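Local coordinates for protein halogenase (Chondromyces crocatus, PDB 3E1T) that probably installs the chlorine of the antibiotic chondrochloren, working as an FAD-dependent halogenase, at residues Thr21-Val26 and Val33-Arg38. Sequence-based numbering, arbitrary orientation.
Sequences TLASFV and VLLLER. With FAD (flavin-adenine dinucleotide), chain C.
Ala23 points its single methyl group toward strand 33-36, where it meets one branch from each of two strand residues: CB lies 3.7 Å from CD2 of Leu35 and 3.8 Å from CG2 of Val33. The other branch of Val33 serves the next turn of the helix, its CG1 lying 4.2 Å from Val26 CG1 as the two valines cross obliquely. Val26 sends that methyl across because CG1 stands anti to its backbone N (chi1 175°). The axes of the short helix and strand segments approach to 8.9 Å and run almost antiparallel, at 167°; the small Ala23 is consistent with this spacing. The contact is purely apolar and buried, an example of how a Rossmann-type unit seats its first helix on the sheet. Beyond the strand's end the chain turns from packing to cofactor binding. The bent side chain of Glu37 presents both carboxylate oxygens to the adenosine ribose of FAD: O3B donates to OE1 at 2.7 Å and O2B to OE2 at 2.6 Å, a two-pronged grip characteristic of this dinucleotide-binding fold. Further bonds from Gly15 N to OE1 and from Glu39 N to OE2 help fix the carboxylate's rotation. A glutamine in its place would probably lose one of the two ribose bonds, since its amide nitrogen cannot accept a hydrogen bond from the ribose hydroxyl. Arg38 brings NH2 to 3.0 Å from O2B, adding a positive group beside the same hydroxyl. In the fold, helix 17-27 links strand 10-13 to strand 33-36 as the crossover of a beta-alpha-beta unit; Leu35 also touches Val12, and Val26 touches Leu10. Helix 315-333 packs against the helix through Leu22, Phe25 and Val26, while strand 33-36 lies in the parallel sheet between strands 10-13 and 127-129.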
loop_
_atom_site.group_PDB
_atom_site.type_symbol
_atom_site.label_atom_id
_atom_site.label_comp_id
_atom_site.label_asym_id
_atom_site.label_seq_id
_atom_site.Cartn_x
_atom_site.Cartn_y
_atom_site.Cartn_z
ATOM N N THR A 21 -2.052 12.721 6.345
ATOM C CA THR A 21 -2.283 12.089 7.650
ATOM C C THR A 21 -1.242 12.508 8.694
ATOM O O THR A 21 -1.591 12.856 9.837
ATOM C CB THR A 21 -2.363 10.533 7.539
ATOM O OG1 THR A 21 -3.485 10.160 6.726
ATOM C CG2 THR A 21 -2.525 9.892 8.897
ATOM N N LEU A 22 0.030 12.443 8.310
ATOM C CA LEU A 22 1.130 12.911 9.158
ATOM C C LEU A 22 1.021 14.413 9.469
ATOM O O LEU A 22 1.125 14.811 10.614
ATOM C CB LEU A 22 2.478 12.623 8.497
ATOM C CG LEU A 22 3.715 13.331 9.061
ATOM C CD1 LEU A 22 3.940 13.052 10.543
ATOM C CD2 LEU A 22 4.927 12.929 8.286
ATOM N N ALA A 23 0.826 15.228 8.440
ATOM C CA ALA A 23 0.671 16.675 8.633
ATOM C C ALA A 23 -0.438 16.974 9.646
ATOM O O ALA A 23 -0.204 17.673 10.628
ATOM C CB ALA A 23 0.403 17.357 7.301
ATOM N N SER A 24 -1.629 16.410 9.429
ATOM C CA SER A 24 -2.753 16.595 10.354
ATOM C C SER A 24 -2.409 16.254 11.797
ATOM O O SER A 24 -2.710 17.031 12.696
ATOM C CB SER A 24 -3.974 15.788 9.913
ATOM O OG SER A 24 -4.380 16.168 8.619
ATOM N N PHE A 25 -1.776 15.103 12.017
ATOM C CA PHE A 25 -1.493 14.599 13.373
ATOM C C PHE A 25 -0.488 15.436 14.173
ATOM O O PHE A 25 -0.507 15.433 15.406
ATOM C CB PHE A 25 -0.978 13.147 13.323
ATOM C CG PHE A 25 -2.056 12.101 13.166
ATOM C CD1 PHE A 25 -3.341 12.310 13.656
ATOM C CD2 PHE A 25 -1.765 10.891 12.555
ATOM C CE1 PHE A 25 -4.328 11.329 13.519
ATOM C CE2 PHE A 25 -2.743 9.908 12.412
ATOM C CZ PHE A 25 -4.027 10.126 12.899
ATOM N N VAL A 26 0.433 16.097 13.482
ATOM C CA VAL A 26 1.405 16.935 14.168
ATOM C C VAL A 26 0.792 18.322 14.436
ATOM O O VAL A 26 0.960 18.873 15.520
ATOM C CB VAL A 26 2.759 17.033 13.404
ATOM C CG1 VAL A 26 3.711 18.020 14.100
ATOM C CG2 VAL A 26 3.426 15.656 13.286
ATOM N N VAL A 33 3.375 23.170 10.676
ATOM C CA VAL A 33 3.703 22.276 9.567
ATOM C C VAL A 33 3.323 22.840 8.203
ATOM O O VAL A 33 2.255 23.428 8.029
ATOM C CB VAL A 33 3.272 20.757 9.798
ATOM C CG1 VAL A 33 2.422 20.569 11.047
ATOM C CG2 VAL A 33 2.633 20.120 8.538
ATOM N N LEU A 34 4.254 22.680 7.266
ATOM C CA LEU A 34 4.067 22.973 5.860
ATOM C C LEU A 34 3.955 21.634 5.127
ATOM O O LEU A 34 4.680 20.689 5.435
ATOM C CB LEU A 34 5.300 23.707 5.329
ATOM C CG LEU A 34 5.328 24.648 4.117
ATOM C CD1 LEU A 34 6.621 24.436 3.349
ATOM C CD2 LEU A 34 4.131 24.557 3.186
ATOM N N LEU A 35 3.056 21.569 4.155
ATOM C CA LEU A 35 2.933 20.404 3.306
ATOM C C LEU A 35 2.915 20.884 1.869
ATOM O O LEU A 35 2.070 21.700 1.492
ATOM C CB LEU A 35 1.675 19.604 3.692
ATOM C CG LEU A 35 0.862 18.601 2.854
ATOM C CD1 LEU A 35 1.288 18.389 1.415
ATOM C CD2 LEU A 35 0.733 17.283 3.608
ATOM N N LEU A 36 3.873 20.394 1.086
ATOM C CA LEU A 36 3.986 20.734 -0.332
ATOM C C LEU A 36 3.539 19.581 -1.235
ATOM O O LEU A 36 4.050 18.465 -1.125
ATOM C CB LEU A 36 5.426 21.155 -0.667
ATOM C CG LEU A 36 6.029 22.355 0.090
ATOM C CD1 LEU A 36 7.478 22.560 -0.298
ATOM C CD2 LEU A 36 5.245 23.631 -0.179
ATOM N N GLU A 37 2.591 19.864 -2.128
ATOM C CA GLU A 37 2.049 18.866 -3.048
ATOM C C GLU A 37 2.191 19.323 -4.501
ATOM O O GLU A 37 1.786 20.431 -4.860
ATOM C CB GLU A 37 0.587 18.551 -2.687
ATOM C CG GLU A 37 -0.233 17.890 -3.793
ATOM C CD GLU A 37 0.243 16.489 -4.131
ATOM O OE1 GLU A 37 0.477 15.672 -3.207
ATOM O OE2 GLU A 37 0.365 16.211 -5.327
ATOM N N ARG A 38 2.777 18.459 -5.321
ATOM C CA ARG A 38 3.143 18.777 -6.701
ATOM C C ARG A 38 1.925 19.075 -7.589
ATOM O O ARG A 38 1.971 19.961 -8.449
ATOM C CB ARG A 38 3.995 17.625 -7.264
ATOM C CG ARG A 38 4.339 17.676 -8.743
ATOM C CD ARG A 38 5.039 16.379 -9.179
ATOM N NE ARG A 38 4.291 15.201 -8.734
ATOM C CZ ARG A 38 3.431 14.506 -9.482
ATOM N NH1 ARG A 38 3.197 14.842 -10.751
ATOM N NH2 ARG A 38 2.792 13.467 -8.957
HETATM P PA FAD C . 0.812 8.684 -2.940
HETATM O O1A FAD C . -0.640 8.305 -2.820
HETATM O O2A FAD C . 1.482 8.231 -4.191
HETATM O O5B FAD C . 0.892 10.296 -2.869
HETATM C C5B FAD C . 2.137 10.977 -2.894
HETATM C C4B FAD C . 1.909 12.437 -3.298
HETATM O O4B FAD C . 3.138 13.118 -3.446
HETATM C C3B FAD C . 1.196 12.531 -4.643
HETATM O O3B FAD C . 0.041 13.320 -4.465
HETATM C C2B FAD C . 2.173 13.232 -5.563
HETATM O O2B FAD C . 1.500 14.153 -6.374
HETATM C C1B FAD C . 3.099 13.937 -4.588
HETATM N N9A FAD C . 4.479 14.147 -5.060
HETATM C C8A FAD C . 5.272 13.323 -5.818
HETATM N N7A FAD C . 6.471 13.929 -5.977
HETATM C C5A FAD C . 6.462 15.116 -5.323
HETATM C C6A FAD C . 7.406 16.142 -5.162
HETATM N N6A FAD C . 8.573 16.129 -5.819
HETATM N N1A FAD C . 7.069 17.245 -4.414
HETATM C C2A FAD C . 5.822 17.373 -3.858
HETATM N N3A FAD C . 4.899 16.365 -4.035
HETATM C C4A FAD C . 5.213 15.258 -4.745
HETATM N N1 FAD C . -3.528 0.452 -1.813
HETATM C C2 FAD C . -4.696 0.233 -1.137
HETATM O O2 FAD C . -4.775 0.629 0.023
HETATM N N3 FAD C . -5.732 -0.435 -1.765
HETATM C C4 FAD C . -5.605 -0.873 -3.080
HETATM O O4 FAD C . -6.534 -1.449 -3.649
HETATM C C4X FAD C . -4.412 -0.660 -3.759
HETATM N N5 FAD C . -4.247 -1.079 -5.065
HETATM C C5X FAD C . -3.052 -0.845 -5.720
HETATM C C6 FAD C . -2.869 -1.273 -7.039
HETATM C C7 FAD C . -1.651 -1.032 -7.693
HETATM C C7M FAD C . -1.394 -1.689 -9.020
HETATM C C8 FAD C . -0.613 -0.367 -7.029
HETATM C C8M FAD C . 0.776 -0.269 -7.620
HETATM C C9 FAD C . -0.807 0.065 -5.722
HETATM C C9A FAD C . -2.017 -0.172 -5.059
HETATM N N10 FAD C . -2.183 0.275 -3.762
HETATM C C10 FAD C . -3.371 0.024 -3.108
HETATM C "C1'" FAD C . -1.108 1.104 -3.082
HETATM C "C2'" FAD C . -1.421 2.603 -3.008
HETATM O "O2'" FAD C . -1.445 3.106 -4.328
HETATM C "C3'" FAD C . -0.345 3.353 -2.208
HETATM O "O3'" FAD C . 0.142 2.555 -1.150
HETATM C "C4'" FAD C . -0.811 4.657 -1.562
HETATM O "O4'" FAD C . -1.235 5.553 -2.565
HETATM C "C5'" FAD C . 0.349 5.279 -0.784
HETATM O "O5'" FAD C . 0.044 6.608 -0.466
HETATM P P FAD C . 1.200 7.706 -0.270
HETATM O O1P FAD C . 0.647 8.852 0.550
HETATM O O2P FAD C . 2.385 7.106 0.419
HETATM O O3P FAD C . 1.668 8.094 -1.736
#